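PDB 3MC1: predicted phosphatase, HAD family, which probably hydrolyses phosphate esters as a HAD-family phosphatase, although its natural substrate is not established. Local coordinates for residues I183-G188 against Y202-V207; Y4-F9 against H104-T109; N85-G90 against F123-Y128; T143-I148 against L176-P181. All blocks are in the same frame, centred on the assembly; numbering follows the deposited sequence.

Contacts 1 and 2 both belong to the parallel sheet of the HAD fold. Contact 2 pairs inner strands and is largely buried. Contact 1 pairs the outermost strand 202-204 with its neighbour and is only partly buried. Backbone hydrogen bonds dominate both. Contacts 3 and 4 lie off the sheet, about 23 Å apart between centres and on opposite sides of the chain's centre. Contact 3 is packing between two loops, with no hydrogen bond across it. Contact 4 ties helix 144-155 to the turn before strand 182-185 through one hydrogen bond from the N178 side-chain amide to a helix carbonyl. I148 of contact 4 also packs on L8 and A108 of contact 2.

Contact 1: I183-G188 against Y202-V207; sequences IGVTYG and YIVNSV
V185 and V204 meet on one face of two parallel strands, CG1 of V185 lying 3.7 Å from CG2 of V204. In V204 the other branch, CG1, stands beside the backbone N (chi1 -55°) and faces CG2 of I183, which leaves CG2 between the backbone N and the carbonyl carbon. I183 also rests its CG1 on CB of Y202, 3.8 Å away, on the same face. The backbones are laced by G184, whose N donates to O of Y202 and whose O accepts from N of V204. T186 N then bonds to O of V204 at 2.8 Å. This is the edge of the parallel sheet: strands 182-185 and 202-204, joined through helix 192-198, form a beta-alpha-beta unit. I203 points to the opposite face, where its CG2 touches CG2 of T186, just past the strand end. Both side chains pack on Y192 and L195 of that helix. Y187 turns its ring toward residues 206-207, with CG in the confined position between N and C (chi1 60°). CG2 of V207 then lies over one ring face, 4.2 Å from the centroid, in a CH-pi contact. CG2 of V185 also lies over a face of this ring, toward its rim. The Y187 hydroxyl bonds to O of T14, and S206 OG caps N of E209 at the start of helix 207-215.

Contact 2: Y4-F9 against H104-T109; sequences YNYVLF and HLVVAT
L8 and V106 lie side by side and point the same way from neighbouring parallel strands, with CG of L8 4.0 Å from CB of V106. L8 also sets CD2 against CB of A108. Here the packing is close, and I148 of helix 144-155 covers both L8 and A108. The face of V7, L105, F9 and V107 is buried throughout. CD2 of L105 fits between CB of V7 and CE2 of F9, at 3.9 Å and 4.0 Å. It meets the F9 ring at its edge, and L98 of helix 91-101 packs on both L105 and F9. O of V106 also lies in the plane of the F9 ring, at its edge, and accepts from N of F9 at 2.8 Å. Toward the start of the strands the contact becomes partly exposed. There Y6 and H104 cross, with their ring planes 35° apart. The Y6 side chain has CG anti to its carbonyl carbon (chi1 -70°), which carries CD1 to 3.5 Å from CB of H104. The backbone stays well paired even here, since N of H104 bonds to O of N5 at 2.7 Å. At the far end, N of A108 bonds to O of F9, and T109 OG1 bonds to D10, one of the sodium-binding residues. A backbone ladder between mostly buried apolar faces probably holds the strand end that runs into D10 in a fixed position.

Contact 3: N85-G90 against F123-Y128; sequences NKVYDG and FKLAFY
F123 fits its ring against N85 and V87, and these three residues bury most of the surface. CB of N85 comes to the ring edge, 3.5 Å from CZ of F123. The N85 amide plane stands nearly upright to the ring, at 82°. V87 slides past F123 in the opposite direction and brings CG2 to 3.6 Å from CG of F123. With CG1 of V87 anti to the backbone N (chi1 173°), CG2 is left beside that N, where it meets the ring. The contact joins two loops of the HAD fold, one leading into helix 91-101 and one that follows helix 113-122. K124 ends the latter helix with positive phi in a Schellman motif. Beyond it, L125 reaches tip to tip toward V87, its CD1 3.9 Å from CG2 of V87. No hydrogen bond crosses between the loops. The N85 amide instead serves its own surroundings: OD1 accepts from N of K86 at 2.9 Å in a bent bond, and ND2 donates to O of M82.

Contact 4: T143-I148 against L176-P181; sequences TKEDVI and LKNNLP
The first turn of helix 144-155 meets the Schellman end of helix 169-176, just before strand 182-185. N178 makes the polar link. Its ND2 donates to O of E145 at 3.0 Å, with an N-H...O angle of 167°. The donor lies in the carbonyl plane, on a lone pair, and the acceptor lies close to the amide plane of N178. ND2 also bonds to O of G174, so the amide joins the two helices. CG2 of I148 packs beside this group, 3.4 Å from ND2 of N178, and its other neighbour is CD1 of L180 at 3.8 Å. Both I148 and L180 are buried. E145 lies at the more open side and crosses K177 at about a right angle. With CG anti to the backbone N (chi1 166°) and the chain extended, the carboxylate reaches the aliphatic part of K177, OE2 being 3.1 Å from CD. The charged ends stay further apart, OE1 of E145 and NZ of K177 being separated by 4.3 Å. Any attraction between them is therefore probably modest. NH2 of R149 bonds to O of K177 and makes a long, weak ion pair with OE2 of E145. N179 has positive phi, and its N bonds to O of L176 while N of L180 bonds to O of A175. These paired bonds define the Schellman motif, here the link from a helix to the next strand of an alpha/beta HAD fold.

Contact 1: I183-G188 against Y202-V207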
loop_
_atom_site.group_PDB
_atom_site.type_symbol
_atom_site.label_atom_id
_atom_site.label_comp_id
_atom_site.label_asym_id
_atom_site.label_seq_id
_atom_site.Cartn_x
_atom_site.Cartn_y
_atom_site.Cartn_z
ATOM N N ILE A 183 -12.661 -1.331 -1.677
ATOM C CA ILE A 183 -13.081 -1.354 -0.291
ATOM C C ILE A 183 -11.986 -0.572 0.430
ATOM O O ILE A 183 -10.814 -0.963 0.406
ATOM C CB ILE A 183 -13.105 -2.763 0.314
ATOM C CG1 ILE A 183 -14.082 -3.670 -0.438
ATOM C CG2 ILE A 183 -13.525 -2.660 1.791
ATOM C CD1 ILE A 183 -14.154 -5.086 0.143
ATOM N N GLY A 184 -12.361 0.543 1.041
ATOM C CA GLY A 184 -11.390 1.331 1.767
ATOM C C GLY A 184 -11.451 0.932 3.229
ATOM O O GLY A 184 -12.533 0.648 3.748
ATOM N N VAL A 185 -10.299 0.872 3.891
ATOM C CA VAL A 185 -10.274 0.523 5.309
ATOM C C VAL A 185 -9.806 1.750 6.077
ATOM O O VAL A 185 -8.935 2.480 5.608
ATOM C CB VAL A 185 -9.333 -0.676 5.585
ATOM C CG1 VAL A 185 -9.725 -1.847 4.674
ATOM C CG2 VAL A 185 -7.881 -0.275 5.366
ATOM N N THR A 186 -10.391 1.979 7.252
ATOM C CA THR A 186 -10.035 3.139 8.062
ATOM C C THR A 186 -9.087 2.846 9.217
ATOM O O THR A 186 -8.750 3.753 9.973
ATOM C CB THR A 186 -11.294 3.840 8.639
ATOM O OG1 THR A 186 -12.075 2.888 9.371
ATOM C CG2 THR A 186 -12.145 4.447 7.511
ATOM N N TYR A 187 -8.660 1.594 9.368
ATOM C CA TYR A 187 -7.733 1.258 10.443
ATOM C C TYR A 187 -6.307 1.578 10.009
ATOM O O TYR A 187 -5.355 1.380 10.762
ATOM C CB TYR A 187 -7.870 -0.226 10.842
ATOM C CG TYR A 187 -7.588 -1.230 9.741
ATOM C CD1 TYR A 187 -6.276 -1.528 9.346
ATOM C CD2 TYR A 187 -8.636 -1.885 9.089
ATOM C CE1 TYR A 187 -6.025 -2.457 8.326
ATOM C CE2 TYR A 187 -8.396 -2.808 8.076
ATOM C CZ TYR A 187 -7.097 -3.091 7.696
ATOM O OH TYR A 187 -6.890 -3.979 6.668
ATOM N N GLY A 188 -6.166 2.095 8.794
ATOM C CA GLY A 188 -4.849 2.423 8.280
ATOM C C GLY A 188 -4.488 3.890 8.414
ATOM O O GLY A 188 -4.708 4.498 9.453
ATOM N N TYR A 202 -16.706 0.947 -1.061
ATOM C CA TYR A 202 -17.065 0.292 0.198
ATOM C C TYR A 202 -16.076 0.791 1.252
ATOM O O TYR A 202 -14.914 1.029 0.928
ATOM C CB TYR A 202 -16.938 -1.223 0.060
ATOM C CG TYR A 202 -17.525 -1.772 -1.215
ATOM C CD1 TYR A 202 -18.779 -2.371 -1.226
ATOM C CD2 TYR A 202 -16.850 -1.645 -2.432
ATOM C CE1 TYR A 202 -19.342 -2.819 -2.414
ATOM C CE2 TYR A 202 -17.419 -2.094 -3.623
ATOM C CZ TYR A 202 -18.669 -2.674 -3.603
ATOM O OH TYR A 202 -19.272 -3.084 -4.772
ATOM N N ILE A 203 -16.526 0.954 2.498
ATOM C CA ILE A 203 -15.654 1.436 3.575
ATOM C C ILE A 203 -15.857 0.677 4.887
ATOM O O ILE A 203 -16.975 0.604 5.404
ATOM C CB ILE A 203 -15.879 2.941 3.841
ATOM C CG1 ILE A 203 -15.675 3.738 2.547
ATOM C CG2 ILE A 203 -14.900 3.434 4.890
ATOM C CD1 ILE A 203 -15.921 5.227 2.686
ATOM N N VAL A 204 -14.771 0.118 5.422
ATOM C CA VAL A 204 -14.826 -0.642 6.669
ATOM C C VAL A 204 -13.827 -0.121 7.701
ATOM O O VAL A 204 -12.798 0.464 7.348
ATOM C CB VAL A 204 -14.560 -2.150 6.431
ATOM C CG1 VAL A 204 -15.541 -2.684 5.389
ATOM C CG2 VAL A 204 -13.119 -2.376 6.002
ATOM N N ASN A 205 -14.124 -0.342 8.977
ATOM C CA ASN A 205 -13.255 0.150 10.044
ATOM C C ASN A 205 -12.401 -0.904 10.751
ATOM O O ASN A 205 -11.648 -0.576 11.669
ATOM C CB ASN A 205 -14.100 0.896 11.073
ATOM C CG ASN A 205 -15.246 0.059 11.587
ATOM O OD1 ASN A 205 -15.039 -0.975 12.227
ATOM N ND2 ASN A 205 -16.471 0.492 11.301
ATOM N N SER A 206 -12.506 -2.160 10.334
ATOM C CA SER A 206 -11.719 -3.222 10.953
ATOM C C SER A 206 -11.474 -4.354 9.967
ATOM O O SER A 206 -12.153 -4.453 8.944
ATOM C CB SER A 206 -12.445 -3.794 12.171
ATOM O OG SER A 206 -13.558 -4.566 11.754
ATOM N N VAL A 207 -10.513 -5.216 10.287
ATOM C CA VAL A 207 -10.181 -6.353 9.440
ATOM C C VAL A 207 -11.353 -7.328 9.379
ATOM O O VAL A 207 -11.593 -7.954 8.348
ATOM C CB VAL A 207 -8.917 -7.098 9.964
ATOM C CG1 VAL A 207 -8.650 -8.344 9.128
ATOM C CG2 VAL A 207 -7.712 -6.174 9.918
#

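Contact 2: Y4-F9 against H104-T109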
loop_
_atom_site.group_PDB
_atom_site.type_symbol
_atom_site.label_atom_id
_atom_site.label_comp_id
_atom_site.label_asym_id
_atom_site.label_seq_id
_atom_site.Cartn_x
_atom_site.Cartn_y
_atom_site.Cartn_z
ATOM N N TYR A 4 -16.461 -12.992 -7.916
ATOM C CA TYR A 4 -15.192 -12.515 -8.445
ATOM C C TYR A 4 -14.129 -13.380 -7.762
ATOM O O TYR A 4 -14.315 -13.828 -6.628
ATOM C CB TYR A 4 -15.017 -11.009 -8.171
ATOM C CG TYR A 4 -15.008 -10.612 -6.717
ATOM C CD1 TYR A 4 -13.835 -10.687 -5.965
ATOM C CD2 TYR A 4 -16.180 -10.198 -6.075
ATOM C CE1 TYR A 4 -13.824 -10.369 -4.612
ATOM C CE2 TYR A 4 -16.178 -9.876 -4.716
ATOM C CZ TYR A 4 -14.994 -9.968 -3.994
ATOM O OH TYR A 4 -14.971 -9.671 -2.646
ATOM N N ASN A 5 -13.033 -13.643 -8.463
ATOM C CA ASN A 5 -11.989 -14.518 -7.940
ATOM C C ASN A 5 -10.722 -13.869 -7.398
ATOM O O ASN A 5 -9.935 -14.528 -6.718
ATOM C CB ASN A 5 -11.584 -15.513 -9.031
ATOM C CG ASN A 5 -12.711 -16.447 -9.417
ATOM O OD1 ASN A 5 -13.110 -17.313 -8.638
ATOM N ND2 ASN A 5 -13.239 -16.271 -10.623
ATOM N N TYR A 6 -10.520 -12.591 -7.688
ATOM C CA TYR A 6 -9.302 -11.925 -7.248
ATOM C C TYR A 6 -9.501 -10.788 -6.268
ATOM O O TYR A 6 -10.453 -10.014 -6.369
ATOM C CB TYR A 6 -8.540 -11.412 -8.464
ATOM C CG TYR A 6 -7.936 -12.499 -9.317
ATOM C CD1 TYR A 6 -6.614 -12.911 -9.126
ATOM C CD2 TYR A 6 -8.671 -13.093 -10.344
ATOM C CE1 TYR A 6 -6.034 -13.885 -9.946
ATOM C CE2 TYR A 6 -8.106 -14.067 -11.165
ATOM C CZ TYR A 6 -6.787 -14.455 -10.963
ATOM O OH TYR A 6 -6.224 -15.398 -11.792
ATOM N N VAL A 7 -8.584 -10.705 -5.311
ATOM C CA VAL A 7 -8.615 -9.667 -4.301
ATOM C C VAL A 7 -7.212 -9.041 -4.246
ATOM O O VAL A 7 -6.245 -9.704 -3.866
ATOM C CB VAL A 7 -8.954 -10.247 -2.910
ATOM C CG1 VAL A 7 -9.043 -9.118 -1.895
ATOM C CG2 VAL A 7 -10.285 -11.043 -2.948
ATOM N N LEU A 8 -7.110 -7.781 -4.664
ATOM C CA LEU A 8 -5.840 -7.049 -4.628
ATOM C C LEU A 8 -5.780 -6.219 -3.340
ATOM O O LEU A 8 -6.771 -5.626 -2.925
ATOM C CB LEU A 8 -5.710 -6.131 -5.850
ATOM C CG LEU A 8 -5.213 -6.765 -7.159
ATOM C CD1 LEU A 8 -6.176 -7.856 -7.628
ATOM C CD2 LEU A 8 -5.055 -5.679 -8.232
ATOM N N PHE A 9 -4.607 -6.193 -2.711
ATOM C CA PHE A 9 -4.394 -5.471 -1.460
ATOM C C PHE A 9 -3.201 -4.537 -1.584
ATOM O O PHE A 9 -2.209 -4.873 -2.242
ATOM C CB PHE A 9 -4.023 -6.430 -0.318
ATOM C CG PHE A 9 -5.117 -7.389 0.103
ATOM C CD1 PHE A 9 -5.948 -7.089 1.178
ATOM C CD2 PHE A 9 -5.252 -8.629 -0.522
ATOM C CE1 PHE A 9 -6.896 -8.023 1.634
ATOM C CE2 PHE A 9 -6.190 -9.562 -0.080
ATOM C CZ PHE A 9 -7.012 -9.262 1.001
ATOM N N HIS A 104 -8.094 -15.715 -5.081
ATOM C CA HIS A 104 -6.691 -15.616 -5.476
ATOM C C HIS A 104 -6.302 -14.240 -4.940
ATOM O O HIS A 104 -6.951 -13.244 -5.274
ATOM C CB HIS A 104 -6.530 -15.644 -6.996
ATOM C CG HIS A 104 -6.731 -16.997 -7.601
ATOM N ND1 HIS A 104 -7.970 -17.594 -7.699
ATOM C CD2 HIS A 104 -5.846 -17.883 -8.118
ATOM C CE1 HIS A 104 -7.839 -18.789 -8.247
ATOM N NE2 HIS A 104 -6.559 -18.988 -8.510
ATOM N N LEU A 105 -5.262 -14.183 -4.107
ATOM C CA LEU A 105 -4.845 -12.925 -3.487
ATOM C C LEU A 105 -3.619 -12.322 -4.154
ATOM O O LEU A 105 -2.675 -13.037 -4.480
ATOM C CB LEU A 105 -4.581 -13.147 -1.986
ATOM C CG LEU A 105 -5.654 -13.947 -1.220
ATOM C CD1 LEU A 105 -5.285 -14.075 0.268
ATOM C CD2 LEU A 105 -7.001 -13.265 -1.362
ATOM N N VAL A 106 -3.639 -11.000 -4.339
ATOM C CA VAL A 106 -2.539 -10.295 -4.992
ATOM C C VAL A 106 -2.194 -9.003 -4.253
ATOM O O VAL A 106 -3.071 -8.334 -3.719
ATOM C CB VAL A 106 -2.922 -9.915 -6.464
ATOM C CG1 VAL A 106 -1.766 -9.187 -7.155
ATOM C CG2 VAL A 106 -3.289 -11.177 -7.261
ATOM N N VAL A 107 -0.909 -8.661 -4.199
ATOM C CA VAL A 107 -0.527 -7.404 -3.574
ATOM C C VAL A 107 -0.245 -6.445 -4.729
ATOM O O VAL A 107 0.498 -6.769 -5.652
ATOM C CB VAL A 107 0.753 -7.515 -2.704
ATOM C CG1 VAL A 107 1.214 -6.108 -2.289
ATOM C CG2 VAL A 107 0.478 -8.350 -1.462
ATOM N N ALA A 108 -0.866 -5.275 -4.678
ATOM C CA ALA A 108 -0.677 -4.247 -5.693
ATOM C C ALA A 108 -0.320 -3.010 -4.878
ATOM O O ALA A 108 -1.184 -2.412 -4.237
ATOM C CB ALA A 108 -1.968 -4.027 -6.471
ATOM N N THR A 109 0.954 -2.629 -4.905
ATOM C CA THR A 109 1.416 -1.506 -4.100
ATOM C C THR A 109 2.392 -0.558 -4.795
ATOM O O THR A 109 3.087 -0.947 -5.733
ATOM C CB THR A 109 2.088 -2.049 -2.809
ATOM O OG1 THR A 109 2.581 -0.965 -2.018
ATOM C CG2 THR A 109 3.252 -2.981 -3.159
#

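Contact 3: N85-G90 against F123-Y128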
loop_
_atom_site.group_PDB
_atom_site.type_symbol
_atom_site.label_atom_id
_atom_site.label_comp_id
_atom_site.label_asym_id
_atom_site.label_seq_id
_atom_site.Cartn_x
_atom_site.Cartn_y
_atom_site.Cartn_z
ATOM N N ASN A 85 8.257 -2.624 11.645
ATOM C CA ASN A 85 6.984 -2.906 11.012
ATOM C C ASN A 85 6.209 -3.916 11.864
ATOM O O ASN A 85 6.775 -4.554 12.755
ATOM C CB ASN A 85 7.322 -3.547 9.673
ATOM C CG ASN A 85 6.334 -3.243 8.597
ATOM O OD1 ASN A 85 5.161 -3.000 8.853
ATOM N ND2 ASN A 85 6.810 -3.281 7.354
ATOM N N LYS A 86 4.921 -4.067 11.566
ATOM C CA LYS A 86 4.054 -5.010 12.275
ATOM C C LYS A 86 2.902 -5.364 11.353
ATOM O O LYS A 86 2.495 -4.552 10.532
ATOM C CB LYS A 86 3.467 -4.378 13.546
ATOM C CG LYS A 86 4.469 -4.040 14.634
ATOM C CD LYS A 86 3.815 -3.273 15.795
ATOM C CE LYS A 86 3.245 -1.931 15.337
ATOM N NZ LYS A 86 2.779 -1.088 16.480
ATOM N N VAL A 87 2.382 -6.579 11.483
ATOM C CA VAL A 87 1.235 -7.002 10.681
ATOM C C VAL A 87 0.004 -6.637 11.506
ATOM O O VAL A 87 -0.001 -6.844 12.721
ATOM C CB VAL A 87 1.255 -8.526 10.435
ATOM C CG1 VAL A 87 -0.031 -8.967 9.752
ATOM C CG2 VAL A 87 2.449 -8.887 9.570
ATOM N N TYR A 88 -1.025 -6.070 10.874
ATOM C CA TYR A 88 -2.230 -5.700 11.610
ATOM C C TYR A 88 -2.883 -6.958 12.165
ATOM O O TYR A 88 -2.888 -7.999 11.503
ATOM C CB TYR A 88 -3.234 -4.971 10.704
ATOM C CG TYR A 88 -2.892 -3.528 10.388
ATOM C CD1 TYR A 88 -3.014 -2.527 11.355
ATOM C CD2 TYR A 88 -2.455 -3.162 9.115
ATOM C CE1 TYR A 88 -2.707 -1.196 11.055
ATOM C CE2 TYR A 88 -2.149 -1.843 8.809
ATOM C CZ TYR A 88 -2.272 -0.866 9.777
ATOM O OH TYR A 88 -1.927 0.433 9.464
ATOM N N ASP A 89 -3.420 -6.865 13.381
ATOM C CA ASP A 89 -4.083 -8.012 13.993
ATOM C C ASP A 89 -5.225 -8.494 13.093
ATOM O O ASP A 89 -5.961 -7.691 12.506
ATOM C CB ASP A 89 -4.662 -7.648 15.366
ATOM C CG ASP A 89 -3.592 -7.296 16.381
ATOM O OD1 ASP A 89 -2.561 -8.004 16.431
ATOM O OD2 ASP A 89 -3.789 -6.320 17.138
ATOM N N GLY A 90 -5.360 -9.810 12.985
ATOM C CA GLY A 90 -6.421 -10.382 12.181
ATOM C C GLY A 90 -6.099 -10.572 10.714
ATOM O O GLY A 90 -6.764 -11.354 10.042
ATOM N N PHE A 123 7.552 -11.532 7.290
ATOM C CA PHE A 123 6.400 -11.729 8.153
ATOM C C PHE A 123 5.671 -13.054 7.930
ATOM O O PHE A 123 4.655 -13.323 8.568
ATOM C CB PHE A 123 5.446 -10.537 8.018
ATOM C CG PHE A 123 5.937 -9.298 8.729
ATOM C CD1 PHE A 123 6.089 -9.292 10.115
ATOM C CD2 PHE A 123 6.285 -8.153 8.017
ATOM C CE1 PHE A 123 6.583 -8.170 10.784
ATOM C CE2 PHE A 123 6.781 -7.020 8.680
ATOM C CZ PHE A 123 6.930 -7.032 10.066
ATOM N N LYS A 124 6.208 -13.873 7.028
ATOM C CA LYS A 124 5.659 -15.199 6.730
ATOM C C LYS A 124 4.254 -15.200 6.127
ATOM O O LYS A 124 3.461 -16.112 6.373
ATOM C CB LYS A 124 5.682 -16.038 8.006
ATOM C CG LYS A 124 7.062 -16.065 8.666
ATOM C CD LYS A 124 7.023 -16.701 10.031
ATOM C CE LYS A 124 8.379 -16.608 10.727
ATOM N NZ LYS A 124 8.384 -17.383 12.003
ATOM N N LEU A 125 3.952 -14.188 5.323
ATOM C CA LEU A 125 2.638 -14.083 4.687
ATOM C C LEU A 125 2.768 -14.199 3.174
ATOM O O LEU A 125 1.768 -14.239 2.465
ATOM C CB LEU A 125 1.994 -12.726 5.016
ATOM C CG LEU A 125 1.807 -12.292 6.476
ATOM C CD1 LEU A 125 1.205 -10.896 6.504
ATOM C CD2 LEU A 125 0.904 -13.274 7.220
ATOM N N ALA A 126 4.001 -14.269 2.680
ATOM C CA ALA A 126 4.233 -14.305 1.237
ATOM C C ALA A 126 3.493 -15.363 0.416
ATOM O O ALA A 126 3.011 -15.080 -0.677
ATOM C CB ALA A 126 5.732 -14.399 0.958
ATOM N N PHE A 127 3.396 -16.580 0.933
ATOM C CA PHE A 127 2.748 -17.647 0.185
ATOM C C PHE A 127 1.231 -17.582 0.068
ATOM O O PHE A 127 0.623 -18.363 -0.675
ATOM C CB PHE A 127 3.207 -18.986 0.752
ATOM C CG PHE A 127 4.623 -19.320 0.382
ATOM C CD1 PHE A 127 4.959 -19.575 -0.942
ATOM C CD2 PHE A 127 5.624 -19.345 1.347
ATOM C CE1 PHE A 127 6.275 -19.851 -1.303
ATOM C CE2 PHE A 127 6.945 -19.621 1.000
ATOM C CZ PHE A 127 7.274 -19.877 -0.325
ATOM N N TYR A 128 0.615 -16.654 0.792
ATOM C CA TYR A 128 -0.835 -16.488 0.712
ATOM C C TYR A 128 -1.159 -15.786 -0.601
ATOM O O TYR A 128 -2.303 -15.798 -1.067
ATOM C CB TYR A 128 -1.346 -15.618 1.855
ATOM C CG TYR A 128 -1.381 -16.283 3.212
ATOM C CD1 TYR A 128 -2.197 -17.393 3.447
ATOM C CD2 TYR A 128 -0.619 -15.791 4.270
ATOM C CE1 TYR A 128 -2.255 -17.996 4.703
ATOM C CE2 TYR A 128 -0.668 -16.384 5.536
ATOM C CZ TYR A 128 -1.490 -17.486 5.743
ATOM O OH TYR A 128 -1.548 -18.062 6.985
#

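Contact 4: T143-I148 against L176-P181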
loop_
_atom_site.group_PDB
_atom_site.type_symbol
_atom_site.label_atom_id
_atom_site.label_comp_id
_atom_site.label_asym_id
_atom_site.label_seq_id
_atom_site.Cartn_x
_atom_site.Cartn_y
_atom_site.Cartn_z
ATOM N N THR A 143 2.828 4.530 -9.731
ATOM C CA THR A 143 1.535 5.032 -9.255
ATOM C C THR A 143 0.593 3.854 -9.050
ATOM O O THR A 143 0.741 2.814 -9.689
ATOM C CB THR A 143 0.884 6.052 -10.231
ATOM O OG1 THR A 143 0.637 5.431 -11.496
ATOM C CG2 THR A 143 1.798 7.270 -10.422
ATOM N N LYS A 144 -0.366 4.018 -8.143
ATOM C CA LYS A 144 -1.321 2.965 -7.834
ATOM C C LYS A 144 -2.033 2.457 -9.089
ATOM O O LYS A 144 -2.177 1.250 -9.288
ATOM C CB LYS A 144 -2.332 3.485 -6.801
ATOM C CG LYS A 144 -3.208 2.418 -6.163
ATOM C CD LYS A 144 -2.402 1.284 -5.523
ATOM C CE LYS A 144 -1.347 1.791 -4.537
ATOM N NZ LYS A 144 -1.892 2.705 -3.488
ATOM N N GLU A 145 -2.470 3.383 -9.935
ATOM C CA GLU A 145 -3.146 3.020 -11.176
ATOM C C GLU A 145 -2.264 2.134 -12.047
ATOM O O GLU A 145 -2.709 1.116 -12.565
ATOM C CB GLU A 145 -3.502 4.267 -11.982
ATOM C CG GLU A 145 -3.890 3.955 -13.420
ATOM C CD GLU A 145 -4.014 5.195 -14.282
ATOM O OE1 GLU A 145 -3.036 5.968 -14.350
ATOM O OE2 GLU A 145 -5.085 5.393 -14.893
ATOM N N ASP A 146 -1.006 2.525 -12.203
ATOM C CA ASP A 146 -0.093 1.770 -13.057
ATOM C C ASP A 146 0.296 0.398 -12.517
ATOM O O ASP A 146 0.481 -0.540 -13.289
ATOM C CB ASP A 146 1.172 2.590 -13.348
ATOM C CG ASP A 146 0.879 3.901 -14.088
ATOM O OD1 ASP A 146 -0.234 4.050 -14.649
ATOM O OD2 ASP A 146 1.776 4.782 -14.123
ATOM N N VAL A 147 0.425 0.263 -11.200
ATOM C CA VAL A 147 0.801 -1.028 -10.637
ATOM C C VAL A 147 -0.381 -1.996 -10.674
ATOM O O VAL A 147 -0.214 -3.189 -10.942
ATOM C CB VAL A 147 1.329 -0.871 -9.187
ATOM C CG1 VAL A 147 1.575 -2.234 -8.560
ATOM C CG2 VAL A 147 2.629 -0.076 -9.208
ATOM N N ILE A 148 -1.579 -1.483 -10.413
ATOM C CA ILE A 148 -2.761 -2.333 -10.458
ATOM C C ILE A 148 -2.943 -2.827 -11.904
ATOM O O ILE A 148 -3.197 -4.006 -12.140
ATOM C CB ILE A 148 -4.023 -1.558 -10.001
ATOM C CG1 ILE A 148 -3.970 -1.330 -8.482
ATOM C CG2 ILE A 148 -5.279 -2.337 -10.391
ATOM C CD1 ILE A 148 -5.061 -0.390 -7.927
ATOM N N LEU A 176 -10.514 2.837 -9.343
ATOM C CA LEU A 176 -11.464 3.418 -10.285
ATOM C C LEU A 176 -10.868 3.452 -11.687
ATOM O O LEU A 176 -11.524 3.066 -12.655
ATOM C CB LEU A 176 -11.845 4.835 -9.842
ATOM C CG LEU A 176 -12.618 4.931 -8.514
ATOM C CD1 LEU A 176 -12.738 6.390 -8.064
ATOM C CD2 LEU A 176 -14.002 4.304 -8.686
ATOM N N LYS A 177 -9.621 3.902 -11.788
ATOM C CA LYS A 177 -8.936 3.996 -13.075
ATOM C C LYS A 177 -8.733 2.663 -13.787
ATOM O O LYS A 177 -8.399 2.631 -14.973
ATOM C CB LYS A 177 -7.586 4.698 -12.902
ATOM C CG LYS A 177 -7.742 6.151 -12.499
ATOM C CD LYS A 177 -6.440 6.913 -12.620
ATOM C CE LYS A 177 -6.680 8.408 -12.481
ATOM N NZ LYS A 177 -5.419 9.180 -12.644
ATOM N N ASN A 178 -8.933 1.571 -13.058
ATOM C CA ASN A 178 -8.797 0.229 -13.612
ATOM C C ASN A 178 -10.164 -0.455 -13.613
ATOM O O ASN A 178 -10.271 -1.667 -13.792
ATOM C CB ASN A 178 -7.801 -0.584 -12.780
ATOM C CG ASN A 178 -6.365 -0.317 -13.172
ATOM O OD1 ASN A 178 -5.894 -0.799 -14.208
ATOM N ND2 ASN A 178 -5.658 0.463 -12.355
ATOM N N ASN A 179 -11.206 0.338 -13.400
ATOM C CA ASN A 179 -12.568 -0.176 -13.376
ATOM C C ASN A 179 -12.808 -1.258 -12.344
ATOM O O ASN A 179 -13.555 -2.213 -12.582
ATOM C CB ASN A 179 -12.958 -0.682 -14.760
ATOM C CG ASN A 179 -13.060 0.439 -15.759
ATOM O OD1 ASN A 179 -13.740 1.439 -15.511
ATOM N ND2 ASN A 179 -12.385 0.292 -16.892
ATOM N N LEU A 180 -12.190 -1.093 -11.184
ATOM C CA LEU A 180 -12.346 -2.058 -10.111
ATOM C C LEU A 180 -13.061 -1.456 -8.922
ATOM O O LEU A 180 -12.846 -0.293 -8.572
ATOM C CB LEU A 180 -10.987 -2.548 -9.612
ATOM C CG LEU A 180 -10.064 -3.372 -10.495
ATOM C CD1 LEU A 180 -8.802 -3.686 -9.690
ATOM C CD2 LEU A 180 -10.764 -4.652 -10.928
ATOM N N PRO A 181 -13.943 -2.238 -8.290
ATOM C CA PRO A 181 -14.628 -1.688 -7.121
ATOM C C PRO A 181 -13.548 -1.669 -6.049
ATOM O O PRO A 181 -12.568 -2.424 -6.133
ATOM C CB PRO A 181 -15.714 -2.717 -6.836
ATOM C CG PRO A 181 -15.103 -3.990 -7.318
ATOM C CD PRO A 181 -14.435 -3.587 -8.613
#